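Local atomic coordinates of beta-n-acetylhexosaminidase (Streptococcus pneumoniae, PDB entry 4AZC), a protein that probably removes terminal N-acetylhexosamine units from glycans by substrate-assisted hydrolysis, as a family 20 glycoside hydrolase. Residues F179-Y184 with D229-E234; Q223-N228 with L246-S251. One frame throughout, in Å; residues are numbered along the deposited sequence.

Contacts 1 and 2 lie side by side, their centres about 9 Å apart, at the active-site end of the parallel barrel of this family 20 catalytic domain. Strands 176-180, 223-227 and 246-249 are successive neighbours in it; helices 193-199 and 203-219 separate the first two, whereas the link between the last two has neither helix nor strand. Along the chain the segments alternate: 179-184, 223-228, 229-234, 246-251. Asn228 runs straight into Asp229, and Asp229 OD1 of contact 1 is hydrogen-bonded to Trp250 NE1 of contact 2 at 2.8 Å. Both contacts reach the bound thiazolidine, contact 1 with polar groups and contact 2 with aromatic faces.

Contact 1. Residues F179-Y184 with D229-E234; sequences FGTDEY and DGFYYE. With NGW ((2S,3aR,5R,6S,7R,7aR)-5-(hydroxymethyl)-2-methyl-2,3a,5,6,7,7a-hexahydro-1H-pyrano[3,2-d][1,3]thiazole-6,7-diol), chain K.
Phe231 brings CE1 of its ring obliquely to Thr181 OG1, 4.1 Å away, while Thr181 CG2 lies in plane at the edge of the Phe179 ring. The carboxylates of Glu183 and Asp229 stand nearly perpendicular, their planes 84° apart. These residues belong to the active-site end of a TIM barrel: the chain leaves strand 176-180 and enters the Asp-Glu pair of family 20 hexosaminidases. Asp229 lies behind that pair. Its CG is anti to its own carbonyl carbon (chi1 -59°), which carries OD2 to the Glu183 backbone N at 3.4 Å, a weak hydrogen bond, and OD1 to within 3.8 Å of Asp182 CB. Tyr257 also bonds Asp229 OD2, and so helps to fix the carboxylate.

The pair itself faces the ligand, whose N2 donates to Asp182 OD2 at 2.7 Å and only weakly to Glu183 OE1. Asn116 holds Asp182 OD1, and His120 holds Glu183 OE1. In this family the aspartate probably orients the acetamido group and the glutamate probably serves as general acid/base. Farther along, a water joins the segments, accepting from Gly230 N and donating to Thr181 OG1, which in turn donates to Gly180 O at 2.6 Å.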
loop_
_atom_site.group_PDB
_atom_site.type_symbol
_atom_site.label_atom_id
_atom_site.label_comp_id
_atom_site.label_asym_id
_atom_site.label_seq_id
_atom_site.Cartn_x
_atom_site.Cartn_y
_atom_site.Cartn_z
ATOM N N PHE B 179 -8.940 0.088 -1.069
ATOM C CA PHE B 179 -9.786 -0.370 -2.160
ATOM C C PHE B 179 -9.661 0.505 -3.433
ATOM O O PHE B 179 -10.368 0.312 -4.418
ATOM C CB PHE B 179 -11.224 -0.580 -1.676
ATOM C CG PHE B 179 -11.871 0.646 -1.107
ATOM C CD1 PHE B 179 -12.337 1.660 -1.942
ATOM C CD2 PHE B 179 -12.055 0.772 0.265
ATOM C CE1 PHE B 179 -12.962 2.794 -1.410
ATOM C CE2 PHE B 179 -12.672 1.894 0.800
ATOM C CZ PHE B 179 -13.127 2.906 -0.034
ATOM N N GLY B 180 -8.733 1.455 -3.392
ATOM C CA GLY B 180 -8.303 2.198 -4.574
ATOM C C GLY B 180 -9.234 3.293 -5.073
ATOM O O GLY B 180 -9.221 4.406 -4.556
ATOM N N THR B 181 -10.021 2.952 -6.095
ATOM C CA THR B 181 -10.959 3.856 -6.803
ATOM C C THR B 181 -10.332 4.946 -7.688
ATOM O O THR B 181 -11.032 5.837 -8.189
ATOM C CB THR B 181 -12.083 4.444 -5.888
ATOM O OG1 THR B 181 -11.542 5.424 -4.988
ATOM C CG2 THR B 181 -12.788 3.330 -5.092
ATOM N N ASP B 182 -9.028 4.862 -7.911
ATOM C CA ASP B 182 -8.338 5.850 -8.729
ATOM C C ASP B 182 -8.619 5.681 -10.222
ATOM O O ASP B 182 -8.948 4.581 -10.696
ATOM C CB ASP B 182 -6.821 5.818 -8.467
ATOM C CG ASP B 182 -6.165 4.536 -8.938
ATOM O OD1 ASP B 182 -6.614 3.450 -8.522
ATOM O OD2 ASP B 182 -5.177 4.617 -9.710
ATOM N N GLU B 183 -8.500 6.790 -10.947
ATOM C CA GLU B 183 -8.525 6.795 -12.426
ATOM C C GLU B 183 -9.642 5.961 -13.108
ATOM O O GLU B 183 -9.347 5.102 -13.958
ATOM C CB GLU B 183 -7.125 6.420 -12.973
ATOM C CG GLU B 183 -6.025 7.436 -12.614
ATOM C CD GLU B 183 -4.622 7.064 -13.101
ATOM O OE1 GLU B 183 -4.259 5.861 -13.143
ATOM O OE2 GLU B 183 -3.863 7.999 -13.431
ATOM N N TYR B 184 -10.908 6.218 -12.753
ATOM C CA TYR B 184 -12.067 5.593 -13.430
ATOM C C TYR B 184 -11.991 5.708 -14.954
ATOM O O TYR B 184 -11.766 6.798 -15.490
ATOM C CB TYR B 184 -13.423 6.164 -12.943
ATOM C CG TYR B 184 -14.609 5.310 -13.400
ATOM C CD1 TYR B 184 -15.045 4.225 -12.638
ATOM C CD2 TYR B 184 -15.255 5.560 -14.609
ATOM C CE1 TYR B 184 -16.110 3.412 -13.057
ATOM C CE2 TYR B 184 -16.321 4.751 -15.047
ATOM C CZ TYR B 184 -16.742 3.680 -14.265
ATOM O OH TYR B 184 -17.787 2.871 -14.683
ATOM N N ASP B 229 -8.723 10.551 -6.049
ATOM C CA ASP B 229 -9.322 10.892 -7.354
ATOM C C ASP B 229 -10.837 11.098 -7.354
ATOM O O ASP B 229 -11.331 12.154 -7.760
ATOM C CB ASP B 229 -8.983 9.818 -8.391
ATOM C CG ASP B 229 -7.491 9.638 -8.583
ATOM O OD1 ASP B 229 -6.766 9.534 -7.566
ATOM O OD2 ASP B 229 -7.052 9.578 -9.752
ATOM N N GLY B 230 -11.558 10.079 -6.903
ATOM C CA GLY B 230 -13.008 10.045 -7.030
ATOM C C GLY B 230 -13.751 10.804 -5.950
ATOM O O GLY B 230 -14.959 10.979 -6.042
ATOM N N PHE B 231 -13.036 11.261 -4.924
ATOM C CA PHE B 231 -13.686 11.927 -3.797
ATOM C C PHE B 231 -13.942 13.410 -4.053
ATOM O O PHE B 231 -13.015 14.168 -4.342
ATOM C CB PHE B 231 -12.887 11.711 -2.512
ATOM C CG PHE B 231 -13.053 10.336 -1.929
ATOM C CD1 PHE B 231 -12.363 9.249 -2.466
ATOM C CD2 PHE B 231 -13.918 10.122 -0.854
ATOM C CE1 PHE B 231 -12.525 7.962 -1.939
ATOM C CE2 PHE B 231 -14.087 8.836 -0.308
ATOM C CZ PHE B 231 -13.392 7.754 -0.855
ATOM N N TYR B 232 -15.212 13.804 -3.956
ATOM C CA TYR B 232 -15.641 15.200 -4.099
ATOM C C TYR B 232 -15.036 15.898 -5.313
ATOM O O TYR B 232 -14.447 16.983 -5.205
ATOM C CB TYR B 232 -15.347 15.974 -2.808
ATOM C CG TYR B 232 -16.233 15.522 -1.687
ATOM C CD1 TYR B 232 -17.515 16.043 -1.552
ATOM C CD2 TYR B 232 -15.816 14.531 -0.789
ATOM C CE1 TYR B 232 -18.355 15.613 -0.543
ATOM C CE2 TYR B 232 -16.658 14.103 0.235
ATOM C CZ TYR B 232 -17.924 14.656 0.339
ATOM O OH TYR B 232 -18.778 14.255 1.326
ATOM N N TYR B 233 -15.189 15.264 -6.470
ATOM C CA TYR B 233 -14.597 15.755 -7.698
ATOM C C TYR B 233 -14.939 17.221 -7.928
ATOM O O TYR B 233 -16.073 17.649 -7.681
ATOM C CB TYR B 233 -15.063 14.907 -8.873
ATOM C CG TYR B 233 -14.475 15.282 -10.220
ATOM C CD1 TYR B 233 -13.137 15.006 -10.524
ATOM C CD2 TYR B 233 -15.271 15.874 -11.207
ATOM C CE1 TYR B 233 -12.603 15.335 -11.778
ATOM C CE2 TYR B 233 -14.751 16.196 -12.462
ATOM C CZ TYR B 233 -13.413 15.930 -12.735
ATOM O OH TYR B 233 -12.887 16.241 -13.968
ATOM N N GLU B 234 -13.929 17.978 -8.358
ATOM C CA GLU B 234 -14.044 19.408 -8.635
ATOM C C GLU B 234 -14.579 20.220 -7.445
ATOM O O GLU B 234 -15.240 21.244 -7.624
ATOM C CB GLU B 234 -14.880 19.644 -9.910
ATOM C CG GLU B 234 -14.566 20.965 -10.628
ATOM C CD GLU B 234 -14.993 20.973 -12.092
ATOM O OE1 GLU B 234 -15.991 20.297 -12.442
ATOM O OE2 GLU B 234 -14.313 21.655 -12.893
HETATM O O4 NGW K . 0.956 3.537 -11.986
HETATM C C4 NGW K . 0.212 4.746 -11.984
HETATM C C3 NGW K . -1.026 4.582 -11.112
HETATM C C5 NGW K . 1.089 5.867 -11.419
HETATM O O3 NGW K . -1.817 3.496 -11.605
HETATM C C2 NGW K . -1.833 5.905 -11.090
HETATM N N2 NGW K . -2.876 5.892 -10.035
HETATM C C1 NGW K . -0.931 7.124 -10.766
HETATM C C7 NGW K . -2.230 5.907 -8.709
HETATM C C8 NGW K . -3.212 6.461 -7.679
HETATM S S1 NGW K . -0.781 6.996 -8.939
HETATM O O5 NGW K . 0.346 7.099 -11.496
HETATM C C6 NGW K . 2.394 6.037 -12.226
HETATM O O6 NGW K . 2.088 6.295 -13.604
HETATM O O HOH W 1 -10.355 7.653 -6.121
#

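Contact 2. Residues Q223-N228 with L246-S251; sequences QPMAFN and LISYWS. With NGW ((2S,3aR,5R,6S,7R,7aR)-5-(hydroxymethyl)-2-methyl-2,3a,5,6,7,7a-hexahydro-1H-pyrano[3,2-d][1,3]thiazole-6,7-diol), chain K.
Parallel strands 223-227 and 246-249 of the TIM barrel pair through backbone hydrogen bonds from Leu246 N to Pro224 O (2.8 Å), Ala226 N to Leu246 O and Ser248 N to Ala226 O. A weak bond from Asn228 N to Ser248 O continues the pairing, and Met225 CA, Ile247 CA and Phe227 CA add CA-H...O contacts to Leu246 O, Ala226 O and Ser248 O respectively.

Next to it, the Asn228 side chain replaces the backbone. Its CG sits between the backbone N and the carbonyl carbon (chi1 63°), turning the amide across to the neighbouring segment: OD1 accepts from Trp250 N at 3.0 Å, with the donor above the carbonyl plane, and ND2 donates to Ser251 O. The same amide stacks on one face of the Tyr249 ring, planes 17° apart, with CG offset toward the rim.

Apolar packing follows the faces of the sheet. Met225 and Leu246 run side by side, SD to CD2 at 4.0 Å, and Ser248 CB meets Phe227 CD1 at 3.5 Å; Ser248 OG is bonded to Thr275.

The ligand rests on two aromatic faces. Its methyl C8 lies over the centre of the Phe227 ring and 3.4 Å from Trp250 NE1, which is hydrogen-bonded to Asp229, while S1 sits over the Trp250 ring, whose opposite face carries Ser251 CB.

The chemistry thus implies an apolar seat for the sulfur and methyl group, with N2 left to Asp182, consistent with recognition of an acetamido methyl, and the two hydrogen bonds of the Asn228 amide fix the backbone bearing the indole.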
loop_
_atom_site.group_PDB
_atom_site.type_symbol
_atom_site.label_atom_id
_atom_site.label_comp_id
_atom_site.label_asym_id
_atom_site.label_seq_id
_atom_site.Cartn_x
_atom_site.Cartn_y
_atom_site.Cartn_z
ATOM N N GLN B 223 -9.514 -0.416 8.615
ATOM C CA GLN B 223 -9.544 0.993 8.253
ATOM C C GLN B 223 -9.539 1.135 6.727
ATOM O O GLN B 223 -8.566 0.748 6.081
ATOM C CB GLN B 223 -8.335 1.713 8.863
ATOM C CG GLN B 223 -8.086 3.125 8.331
ATOM C CD GLN B 223 -9.175 4.120 8.730
ATOM O OE1 GLN B 223 -9.932 4.611 7.885
ATOM N NE2 GLN B 223 -9.246 4.426 10.017
ATOM N N PRO B 224 -10.618 1.700 6.149
ATOM C CA PRO B 224 -10.664 1.885 4.696
ATOM C C PRO B 224 -9.685 2.951 4.212
ATOM O O PRO B 224 -9.569 4.021 4.819
ATOM C CB PRO B 224 -12.107 2.340 4.435
ATOM C CG PRO B 224 -12.560 2.924 5.735
ATOM C CD PRO B 224 -11.848 2.171 6.812
ATOM N N MET B 225 -8.975 2.623 3.133
ATOM C CA MET B 225 -8.126 3.563 2.428
ATOM C C MET B 225 -8.596 3.590 0.969
ATOM O O MET B 225 -9.011 2.558 0.426
ATOM C CB MET B 225 -6.665 3.121 2.506
ATOM C CG MET B 225 -5.618 4.172 2.079
ATOM S SD MET B 225 -3.965 3.548 2.463
ATOM C CE MET B 225 -3.173 3.421 0.876
ATOM N N ALA B 226 -8.556 4.777 0.360
ATOM C CA ALA B 226 -8.758 4.938 -1.091
ATOM C C ALA B 226 -7.860 6.055 -1.602
ATOM O O ALA B 226 -7.403 6.886 -0.807
ATOM C CB ALA B 226 -10.217 5.249 -1.415
ATOM N N PHE B 227 -7.586 6.064 -2.910
ATOM C CA PHE B 227 -6.919 7.229 -3.525
ATOM C C PHE B 227 -7.909 8.390 -3.630
ATOM O O PHE B 227 -9.115 8.193 -3.543
ATOM C CB PHE B 227 -6.298 6.881 -4.879
ATOM C CG PHE B 227 -5.241 5.814 -4.794
ATOM C CD1 PHE B 227 -4.014 6.076 -4.181
ATOM C CD2 PHE B 227 -5.476 4.547 -5.311
ATOM C CE1 PHE B 227 -3.036 5.095 -4.088
ATOM C CE2 PHE B 227 -4.502 3.552 -5.230
ATOM C CZ PHE B 227 -3.281 3.824 -4.614
ATOM N N ASN B 228 -7.397 9.604 -3.790
ATOM C CA ASN B 228 -8.239 10.802 -3.687
ATOM C C ASN B 228 -9.121 11.082 -4.888
ATOM O O ASN B 228 -10.137 11.787 -4.756
ATOM C CB ASN B 228 -7.378 12.040 -3.400
ATOM C CG ASN B 228 -6.382 12.342 -4.523
ATOM O OD1 ASN B 228 -5.313 11.750 -4.589
ATOM N ND2 ASN B 228 -6.719 13.303 -5.369
ATOM N N LEU B 246 -9.480 6.826 4.955
ATOM C CA LEU B 246 -8.141 7.395 4.871
ATOM C C LEU B 246 -7.818 7.667 3.403
ATOM O O LEU B 246 -7.819 6.757 2.581
ATOM C CB LEU B 246 -7.100 6.439 5.481
ATOM C CG LEU B 246 -5.608 6.768 5.352
ATOM C CD1 LEU B 246 -5.251 8.020 6.146
ATOM C CD2 LEU B 246 -4.761 5.600 5.815
ATOM N N ILE B 247 -7.538 8.922 3.077
ATOM C CA ILE B 247 -7.253 9.314 1.706
ATOM C C ILE B 247 -5.772 9.242 1.380
ATOM O O ILE B 247 -4.967 9.948 1.978
ATOM C CB ILE B 247 -7.753 10.756 1.419
ATOM C CG1 ILE B 247 -9.254 10.881 1.705
ATOM C CG2 ILE B 247 -7.438 11.151 -0.012
ATOM C CD1 ILE B 247 -10.142 9.959 0.869
ATOM N N SER B 248 -5.424 8.388 0.424
ATOM C CA SER B 248 -4.095 8.417 -0.182
ATOM C C SER B 248 -4.094 9.530 -1.244
ATOM O O SER B 248 -4.598 9.345 -2.362
ATOM C CB SER B 248 -3.744 7.053 -0.793
ATOM O OG SER B 248 -2.443 7.053 -1.358
ATOM N N TYR B 249 -3.569 10.701 -0.873
ATOM C CA TYR B 249 -3.596 11.867 -1.763
ATOM C C TYR B 249 -2.290 12.009 -2.526
ATOM O O TYR B 249 -1.249 12.223 -1.919
ATOM C CB TYR B 249 -3.915 13.168 -1.010
ATOM C CG TYR B 249 -4.388 14.254 -1.964
ATOM C CD1 TYR B 249 -3.490 14.902 -2.824
ATOM C CD2 TYR B 249 -5.726 14.606 -2.028
ATOM C CE1 TYR B 249 -3.921 15.887 -3.711
ATOM C CE2 TYR B 249 -6.167 15.594 -2.920
ATOM C CZ TYR B 249 -5.264 16.219 -3.755
ATOM O OH TYR B 249 -5.707 17.177 -4.626
ATOM N N TRP B 250 -2.364 11.918 -3.856
ATOM C CA TRP B 250 -1.166 11.883 -4.709
ATOM C C TRP B 250 -1.084 12.995 -5.751
ATOM O O TRP B 250 -0.003 13.309 -6.225
ATOM C CB TRP B 250 -1.032 10.514 -5.409
ATOM C CG TRP B 250 -2.057 10.275 -6.470
ATOM C CD1 TRP B 250 -3.369 9.914 -6.282
ATOM C CD2 TRP B 250 -1.870 10.378 -7.889
ATOM N NE1 TRP B 250 -4.005 9.791 -7.493
ATOM C CE2 TRP B 250 -3.110 10.065 -8.497
ATOM C CE3 TRP B 250 -0.780 10.706 -8.706
ATOM C CZ2 TRP B 250 -3.286 10.068 -9.886
ATOM C CZ3 TRP B 250 -0.958 10.712 -10.092
ATOM C CH2 TRP B 250 -2.201 10.391 -10.663
ATOM N N SER B 251 -2.219 13.575 -6.123
ATOM C CA SER B 251 -2.238 14.593 -7.179
ATOM C C SER B 251 -3.583 15.304 -7.215
ATOM O O SER B 251 -4.610 14.706 -6.886
ATOM C CB SER B 251 -1.976 13.937 -8.543
ATOM O OG SER B 251 -2.120 14.868 -9.597
HETATM O O4 NGW K . 0.956 3.537 -11.986
HETATM C C4 NGW K . 0.212 4.746 -11.984
HETATM C C3 NGW K . -1.026 4.582 -11.112
HETATM C C5 NGW K . 1.089 5.867 -11.419
HETATM O O3 NGW K . -1.817 3.496 -11.605
HETATM C C2 NGW K . -1.833 5.905 -11.090
HETATM N N2 NGW K . -2.876 5.892 -10.035
HETATM C C1 NGW K . -0.931 7.124 -10.766
HETATM C C7 NGW K . -2.230 5.907 -8.709
HETATM C C8 NGW K . -3.212 6.461 -7.679
HETATM S S1 NGW K . -0.781 6.996 -8.939
HETATM O O5 NGW K . 0.346 7.099 -11.496
HETATM C C6 NGW K . 2.394 6.037 -12.226
HETATM O O6 NGW K . 2.088 6.295 -13.604
#